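Long-range contact in uncharacterized protein (Staphylococcus aureus subsp. aureus Mu50, PDB 4QXZ), which is of unknown function but folds into a beta-barrel core resembling type VI secretion system proteins, joined to a pair of helices: residues 94-106 with 113-125. Sequence-based numbering, arbitrary orientation.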
ATOM      1  N   ASP A  94       2.070 -13.139  -8.422  1.00 65.08           N
ATOM      2  CA  ASP A  94       2.941 -12.991  -9.585  1.00 61.91           C
ATOM      3  C   ASP A  94       3.576 -11.590  -9.634  1.00 60.24           C
ATOM      4  O   ASP A  94       2.870 -10.568  -9.565  1.00 55.79           O
ATOM      5  CB  ASP A  94       2.178 -13.268 -10.890  1.00 63.43           C
ATOM      6  CG  ASP A  94       2.005 -14.747 -11.162  1.00 66.59           C
ATOM      7  OD1 ASP A  94       2.919 -15.520 -10.812  1.00 70.69           O
ATOM      8  OD2 ASP A  94       0.966 -15.137 -11.731  1.00 64.49           O
ATOM      9  N   PRO A  95       4.914 -11.546  -9.782  1.00 51.44           N
ATOM     10  CA  PRO A  95       5.639 -10.296  -9.836  1.00 47.07           C
ATOM     11  C   PRO A  95       5.100  -9.387 -10.910  1.00 43.47           C
ATOM     12  O   PRO A  95       4.683  -9.867 -11.939  1.00 48.10           O
ATOM     13  CB  PRO A  95       7.059 -10.711 -10.232  1.00 49.66           C
ATOM     14  CG  PRO A  95       7.131 -12.185 -10.131  1.00 50.07           C
ATOM     15  CD  PRO A  95       5.758 -12.722 -10.053  1.00 51.30           C
ATOM     16  N   ALA A  96       5.099  -8.092 -10.662  1.00 39.56           N
ATOM     17  CA  ALA A  96       5.010  -7.127 -11.736  1.00 39.53           C
ATOM     18  C   ALA A  96       6.427  -6.805 -12.241  1.00 39.53           C
ATOM     19  O   ALA A  96       7.413  -6.925 -11.519  1.00 37.46           O
ATOM     20  CB  ALA A  96       4.307  -5.864 -11.264  1.00 40.23           C
ATOM     21  N   LEU A  97       6.516  -6.396 -13.497  1.00 40.59           N
ATOM     22  CA  LEU A  97       7.798  -6.217 -14.148  1.00 41.77           C
ATOM     23  C   LEU A  97       8.019  -4.724 -14.362  1.00 40.20           C
ATOM     24  O   LEU A  97       7.153  -4.063 -14.916  1.00 39.20           O
ATOM     25  CB  LEU A  97       7.808  -6.959 -15.479  1.00 43.08           C
ATOM     26  CG  LEU A  97       7.158  -8.356 -15.505  1.00 45.72           C
ATOM     27  CD1 LEU A  97       7.244  -8.940 -16.903  1.00 46.01           C
ATOM     28  CD2 LEU A  97       7.809  -9.302 -14.515  1.00 46.86           C
ATOM     29  N   PHE A  98       9.154  -4.196 -13.895  1.00 40.63           N
ATOM     30  CA  PHE A  98       9.505  -2.798 -14.125  1.00 40.70           C
ATOM     31  C   PHE A  98      10.928  -2.624 -14.613  1.00 40.99           C
ATOM     32  O   PHE A  98      11.815  -3.439 -14.345  1.00 40.03           O
ATOM     33  CB  PHE A  98       9.385  -1.973 -12.855  1.00 39.02           C
ATOM     34  CG  PHE A  98       8.029  -1.980 -12.242  1.00 40.18           C
ATOM     35  CD1 PHE A  98       7.639  -3.017 -11.414  1.00 40.63           C
ATOM     36  CD2 PHE A  98       7.160  -0.931 -12.454  1.00 39.71           C
ATOM     37  CE1 PHE A  98       6.391  -3.026 -10.839  1.00 41.56           C
ATOM     38  CE2 PHE A  98       5.915  -0.926 -11.875  1.00 40.46           C
ATOM     39  CZ  PHE A  98       5.528  -1.972 -11.062  1.00 41.64           C
ATOM     40  N   GLU A  99      11.135  -1.519 -15.311  1.00 44.45           N
ATOM     41  CA  GLU A  99      12.464  -1.047 -15.635  1.00 47.99           C
ATOM     42  C   GLU A  99      12.638   0.213 -14.806  1.00 43.84           C
ATOM     43  O   GLU A  99      11.790   1.117 -14.872  1.00 40.06           O
ATOM     44  CB  GLU A  99      12.590  -0.748 -17.135  1.00 51.83           C
ATOM     45  CG  GLU A  99      13.990  -0.312 -17.572  1.00 63.09           C
ATOM     46  CD  GLU A  99      14.120  -0.062 -19.087  1.00 73.23           C
ATOM     47  OE1 GLU A  99      13.080  -0.199 -19.779  1.00 72.39           O
ATOM     48  OE2 GLU A  99      15.237   0.269 -19.595  1.00 69.73           O
ATOM     49  N   SER A 100      13.724   0.284 -14.033  1.00 41.06           N
ATOM     50  CA  SER A 100      13.900   1.415 -13.130  1.00 42.10           C
ATOM     51  C   SER A 100      15.329   1.902 -12.920  1.00 43.32           C
ATOM     52  O   SER A 100      16.316   1.219 -13.270  1.00 43.34           O
ATOM     53  CB  SER A 100      13.282   1.073 -11.761  1.00 43.13           C
ATOM     54  OG  SER A 100      14.031   0.085 -11.099  1.00 42.67           O
ATOM     55  N   THR A 101      15.406   3.099 -12.325  1.00 42.85           N
ATOM     56  CA  THR A 101      16.664   3.703 -11.870  1.00 44.03           C
ATOM     57  C   THR A 101      16.530   4.182 -10.429  1.00 45.93           C
ATOM     58  O   THR A 101      15.434   4.583  -9.988  1.00 45.87           O
ATOM     59  CB  THR A 101      17.042   4.920 -12.732  1.00 44.98           C
ATOM     60  OG1 THR A 101      15.925   5.804 -12.785  1.00 46.05           O
ATOM     61  CG2 THR A 101      17.390   4.504 -14.160  1.00 47.09           C
ATOM     62  N   VAL A 102      17.645   4.175  -9.703  1.00 47.80           N
ATOM     63  CA  VAL A 102      17.655   4.695  -8.336  1.00 51.99           C
ATOM     64  C   VAL A 102      17.600   6.226  -8.344  1.00 55.48           C
ATOM     65  O   VAL A 102      18.437   6.885  -8.974  1.00 56.13           O
ATOM     66  CB  VAL A 102      18.890   4.232  -7.551  1.00 54.42           C
ATOM     67  CG1 VAL A 102      18.796   4.705  -6.101  1.00 54.79           C
ATOM     68  CG2 VAL A 102      19.022   2.713  -7.624  1.00 55.33           C
ATOM     69  N   LYS A 103      16.612   6.776  -7.642  1.00 58.18           N
ATOM     70  CA  LYS A 103      16.357   8.214  -7.607  1.00 59.48           C
ATOM     71  C   LYS A 103      16.965   8.875  -6.367  1.00 62.14           C
ATOM     72  O   LYS A 103      17.505   9.971  -6.456  1.00 61.14           O
ATOM     73  CB  LYS A 103      14.864   8.440  -7.603  1.00 62.56           C
ATOM     74  CG  LYS A 103      14.439   9.863  -7.837  1.00 68.07           C
ATOM     75  CD  LYS A 103      12.938   9.979  -7.629  1.00 71.27           C
ATOM     76  CE  LYS A 103      12.288  10.802  -8.731  1.00 75.03           C
ATOM     77  NZ  LYS A 103      12.742  12.219  -8.706  1.00 77.19           N
ATOM     78  N   SER A 104      16.856   8.215  -5.212  1.00 61.52           N
ATOM     79  CA  SER A 104      17.428   8.732  -3.968  1.00 60.31           C
ATOM     80  C   SER A 104      17.712   7.613  -2.968  1.00 59.80           C
ATOM     81  O   SER A 104      17.055   6.572  -2.982  1.00 57.38           O
ATOM     82  CB  SER A 104      16.516   9.801  -3.343  1.00 60.72           C
ATOM     83  OG  SER A 104      15.363   9.252  -2.734  1.00 56.92           O
ATOM     84  N   ILE A 105      18.718   7.830  -2.122  1.00 61.81           N
ATOM     85  CA  ILE A 105      19.101   6.878  -1.076  1.00 60.12           C
ATOM     86  C   ILE A 105      19.242   7.629   0.239  1.00 65.85           C
ATOM     87  O   ILE A 105      19.799   8.726   0.287  1.00 73.50           O
ATOM     88  CB  ILE A 105      20.448   6.194  -1.376  1.00 57.35           C
ATOM     89  CG1 ILE A 105      20.441   5.588  -2.779  1.00 59.32           C
ATOM     90  CG2 ILE A 105      20.754   5.114  -0.351  1.00 55.08           C
ATOM     91  CD1 ILE A 105      21.789   5.045  -3.222  1.00 63.57           C
ATOM     92  N   LYS A 106      18.732   7.025   1.300  1.00 65.15           N
ATOM     93  CA  LYS A 106      18.943   7.504   2.642  1.00 60.29           C
ATOM     94  C   LYS A 106      19.567   6.394   3.482  1.00 60.79           C
ATOM     95  O   LYS A 106      18.947   5.352   3.672  1.00 57.58           O
ATOM     96  CB  LYS A 106      17.613   7.880   3.247  1.00 62.67           C
ATOM     97  CG  LYS A 106      17.081   9.215   2.792  1.00 65.81           C
ATOM     98  CD  LYS A 106      16.195   9.781   3.890  1.00 69.80           C
ATOM     99  CE  LYS A 106      16.008  11.280   3.757  1.00 73.06           C
ATOM    100  NZ  LYS A 106      15.002  11.597   2.716  1.00 76.78           N
ATOM    101  N   SER A 113      16.960   3.453   3.036  1.00 48.98           N
ATOM    102  CA  SER A 113      15.714   3.688   2.320  1.00 50.96           C
ATOM    103  C   SER A 113      16.005   4.137   0.876  1.00 49.53           C
ATOM    104  O   SER A 113      16.729   5.110   0.640  1.00 47.50           O
ATOM    105  CB  SER A 113      14.893   4.748   3.044  1.00 50.47           C
ATOM    106  OG  SER A 113      14.061   5.412   2.125  1.00 59.90           O
ATOM    107  N   ILE A 114      15.424   3.428  -0.085  1.00 45.89           N
ATOM    108  CA  ILE A 114      15.708   3.682  -1.486  1.00 44.78           C
ATOM    109  C   ILE A 114      14.430   3.904  -2.254  1.00 44.62           C
ATOM    110  O   ILE A 114      13.529   3.061  -2.215  1.00 46.47           O
ATOM    111  CB  ILE A 114      16.449   2.501  -2.141  1.00 44.49           C
ATOM    112  CG1 ILE A 114      17.614   2.047  -1.265  1.00 41.75           C
ATOM    113  CG2 ILE A 114      16.948   2.898  -3.520  1.00 42.71           C
ATOM    114  CD1 ILE A 114      18.179   0.715  -1.674  1.00 42.74           C
ATOM    115  N   VAL A 115      14.378   5.031  -2.962  1.00 44.39           N
ATOM    116  CA  VAL A 115      13.291   5.364  -3.877  1.00 42.84           C
ATOM    117  C   VAL A 115      13.749   5.056  -5.303  1.00 40.48           C
ATOM    118  O   VAL A 115      14.846   5.458  -5.698  1.00 39.12           O
ATOM    119  CB  VAL A 115      12.930   6.860  -3.740  1.00 47.07           C
ATOM    120  CG1 VAL A 115      11.924   7.296  -4.808  1.00 48.43           C
ATOM    121  CG2 VAL A 115      12.379   7.146  -2.343  1.00 46.50           C
ATOM    122  N   PHE A 116      12.927   4.340  -6.070  1.00 39.34           N
ATOM    123  CA  PHE A 116      13.216   4.070  -7.495  1.00 39.02           C
ATOM    124  C   PHE A 116      12.199   4.730  -8.378  1.00 40.21           C
ATOM    125  O   PHE A 116      11.036   4.782  -8.020  1.00 41.09           O
ATOM    126  CB  PHE A 116      13.135   2.577  -7.825  1.00 38.29           C
ATOM    127  CG  PHE A 116      14.005   1.712  -6.970  1.00 36.59           C
ATOM    128  CD1 PHE A 116      13.640   1.413  -5.677  1.00 37.13           C
ATOM    129  CD2 PHE A 116      15.175   1.187  -7.471  1.00 36.02           C
ATOM    130  CE1 PHE A 116      14.439   0.618  -4.894  1.00 38.61           C
ATOM    131  CE2 PHE A 116      15.984   0.396  -6.703  1.00 34.71           C
ATOM    132  CZ  PHE A 116      15.616   0.107  -5.408  1.00 38.06           C
ATOM    133  N   GLU A 117      12.634   5.173  -9.556  1.00 44.42           N
ATOM    134  CA  GLU A 117      11.722   5.625 -10.612  1.00 46.64           C
ATOM    135  C   GLU A 117      11.420   4.453 -11.549  1.00 43.71           C
ATOM    136  O   GLU A 117      12.310   3.951 -12.215  1.00 42.63           O
ATOM    137  CB  GLU A 117      12.355   6.775 -11.403  1.00 53.74           C
ATOM    138  CG  GLU A 117      11.408   7.451 -12.394  1.00 60.33           C
ATOM    139  CD  GLU A 117      12.142   8.292 -13.445  1.00 68.52           C
ATOM    140  OE1 GLU A 117      12.953   9.167 -13.040  1.00 70.46           O
ATOM    141  OE2 GLU A 117      11.905   8.084 -14.671  1.00 64.60           O
ATOM    142  N   CYS A 118      10.162   4.040 -11.619  1.00 39.93           N
ATOM    143  CA  CYS A 118       9.797   2.812 -12.277  1.00 39.97           C
ATOM    144  C   CYS A 118       8.851   3.055 -13.431  1.00 40.76           C
ATOM    145  O   CYS A 118       8.030   3.968 -13.379  1.00 44.17           O
ATOM    146  CB  CYS A 118       9.134   1.872 -11.265  1.00 41.91           C
ATOM    147  SG  CYS A 118      10.227   1.405  -9.906  1.00 43.07           S
ATOM    148  N   HIS A 119       8.989   2.239 -14.469  1.00 41.34           N
ATOM    149  CA  HIS A 119       8.074   2.209 -15.602  1.00 46.39           C
ATOM    150  C   HIS A 119       7.671   0.755 -15.827  1.00 41.42           C
ATOM    151  O   HIS A 119       8.522  -0.107 -16.015  1.00 39.70           O
ATOM    152  CB  HIS A 119       8.761   2.779 -16.855  1.00 54.89           C
ATOM    153  CG  HIS A 119       9.530   4.046 -16.593  1.00 66.04           C
ATOM    154  ND1 HIS A 119       8.925   5.199 -16.130  1.00 68.48           N
ATOM    155  CD2 HIS A 119      10.849   4.335 -16.711  1.00 70.23           C
ATOM    156  CE1 HIS A 119       9.838   6.141 -15.976  1.00 70.59           C
ATOM    157  NE2 HIS A 119      11.013   5.645 -16.324  1.00 72.11           N
ATOM    158  N   ILE A 120       6.380   0.480 -15.795  1.00 41.59           N
ATOM    159  CA  ILE A 120       5.906  -0.897 -15.838  1.00 43.58           C
ATOM    160  C   ILE A 120       6.017  -1.471 -17.242  1.00 42.41           C
ATOM    161  O   ILE A 120       6.032  -0.725 -18.218  1.00 40.95           O
ATOM    162  CB  ILE A 120       4.444  -0.993 -15.360  1.00 45.93           C
ATOM    163  CG1 ILE A 120       4.184  -2.354 -14.720  1.00 45.97           C
ATOM    164  CG2 ILE A 120       3.457  -0.718 -16.506  1.00 46.70           C
ATOM    165  CD1 ILE A 120       2.829  -2.439 -14.052  1.00 45.56           C
ATOM    166  N   TYR A 121       6.113  -2.795 -17.347  1.00 41.26           N
ATOM    167  CA  TYR A 121       6.034  -3.441 -18.666  1.00 40.37           C
ATOM    168  C   TYR A 121       5.418  -4.845 -18.617  1.00 41.84           C
ATOM    169  O   TYR A 121       5.309  -5.455 -17.551  1.00 44.26           O
ATOM    170  CB  TYR A 121       7.389  -3.415 -19.398  1.00 36.30           C
ATOM    171  CG  TYR A 121       8.437  -4.372 -18.903  1.00 36.15           C
ATOM    172  CD1 TYR A 121       8.514  -5.680 -19.383  1.00 36.95           C
ATOM    173  CD2 TYR A 121       9.404  -3.954 -17.993  1.00 37.15           C
ATOM    174  CE1 TYR A 121       9.506  -6.563 -18.926  1.00 35.94           C
ATOM    175  CE2 TYR A 121      10.389  -4.816 -17.529  1.00 36.56           C
ATOM    176  CZ  TYR A 121      10.451  -6.124 -17.995  1.00 36.86           C
ATOM    177  OH  TYR A 121      11.454  -6.971 -17.496  1.00 33.04           O
ATOM    178  N   THR A 122       4.966  -5.315 -19.778  1.00 41.94           N
ATOM    179  CA  THR A 122       4.356  -6.625 -19.897  1.00 43.28           C
ATOM    180  C   THR A 122       5.291  -7.482 -20.672  1.00 42.82           C
ATOM    181  O   THR A 122       5.954  -7.018 -21.596  1.00 40.45           O
ATOM    182  CB  THR A 122       3.056  -6.607 -20.705  1.00 48.73           C
ATOM    183  OG1 THR A 122       2.309  -5.439 -20.389  1.00 55.28           O
ATOM    184  CG2 THR A 122       2.215  -7.839 -20.392  1.00 51.28           C
ATOM    185  N   LEU A 123       5.332  -8.754 -20.309  1.00 43.71           N
ATOM    186  CA  LEU A 123       6.186  -9.667 -21.017  1.00 45.33           C
ATOM    187  C   LEU A 123       5.714  -9.764 -22.440  1.00 45.01           C
ATOM    188  O   LEU A 123       4.520  -9.924 -22.698  1.00 47.67           O
ATOM    189  CB  LEU A 123       6.150 -11.054 -20.384  1.00 48.93           C
ATOM    190  CG  LEU A 123       7.311 -11.946 -20.842  1.00 48.13           C
ATOM    191  CD1 LEU A 123       8.651 -11.350 -20.414  1.00 44.39           C
ATOM    192  CD2 LEU A 123       7.091 -13.356 -20.287  1.00 48.63           C
ATOM    193  N   ARG A 124       6.645  -9.659 -23.367  1.00 43.51           N
ATOM    194  CA  ARG A 124       6.308  -9.797 -24.767  1.00 46.78           C
ATOM    195  C   ARG A 124       5.711 -11.156 -25.096  1.00 49.87           C
ATOM    196  O   ARG A 124       5.935 -12.140 -24.394  1.00 46.49           O
ATOM    197  CB  ARG A 124       7.553  -9.602 -25.613  1.00 50.28           C
ATOM    198  CG  ARG A 124       8.666 -10.578 -25.285  1.00 51.39           C
ATOM    199  CD  ARG A 124      10.020  -9.958 -25.575  1.00 53.87           C
ATOM    200  NE  ARG A 124      10.526 -10.311 -26.897  1.00 55.35           N
ATOM    201  CZ  ARG A 124      11.660  -9.834 -27.412  1.00 60.13           C
ATOM    202  NH1 ARG A 124      12.408  -8.962 -26.733  1.00 58.21           N
ATOM    203  NH2 ARG A 124      12.049 -10.226 -28.623  1.00 59.42           N
ATOM    204  N   GLN A 125       4.959 -11.195 -26.192  1.00 55.39           N
ATOM    205  CA  GLN A 125       4.554 -12.452 -26.823  1.00 58.04           C
ATOM    206  C   GLN A 125       5.801 -13.187 -27.309  1.00 54.87           C
ATOM    207  O   GLN A 125       6.852 -12.566 -27.524  1.00 55.36           O
ATOM    208  CB  GLN A 125       3.668 -12.180 -28.044  1.00 65.54           C
ATOM    209  CG  GLN A 125       2.464 -11.273 -27.816  1.00 71.52           C
ATOM    210  CD  GLN A 125       1.409 -11.899 -26.929  1.00 77.59           C
ATOM    211  OE1 GLN A 125       1.545 -13.036 -26.481  1.00 80.11           O
ATOM    212  NE2 GLN A 125       0.345 -11.149 -26.668  1.00 83.33           N
TER
HETATM  213  O   HOH W   1       4.194  -6.428 -15.399  1.00 45.79           O
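Segments 94-106 and 113-125 belong to the antiparallel beta hairpin of strands 96-107 and 111-121 in the curled sheet of the barrel core, and Lys-103 and Ser-104 interrupt its regular pairing with a classic beta bulge. Both face Val-115: its carbonyl O takes a bond from Lys-103 N at 2.9 Å and a weak one from Ser-104 N at 3.4 Å, and the register slips by one residue. Phe-98, Ser-100, Val-102, Cys-118, Phe-116 and Ile-114 share one face with Ile-105 and Ile-120. Ile-120 lays CG1 over a face of the Phe-98 ring, 4.0 Å from its centroid, while Cys-118 CB reaches CD2 of the same ring at 3.6 Å. Val-102 divides its branches: CG1, anti to the backbone N (chi1 -175°), meets Ile-114 CG2 at 3.7 Å, and CG2 turns to Phe-116 CE2. Trp-58 and helix 69-77 pack on this same face. On the other face, at the Leu-97 end, Leu-97 CB sits 3.7 Å above the centre of the Tyr-121 ring. Tyr-121 OH is hydrogen-bonded to Asp-83 on strand 82-88, the other neighbour of strand 96-107, spanning the intervening strand. The ladder thus backs a buried set of Phe-98, Val-102, Ile-114, Phe-116 and Cys-118, with Ile-120 at the exposed end; at its last pair Tyr-121 N bonds directly to Leu-97 O, while a water bridges Leu-97 N and Tyr-121 O.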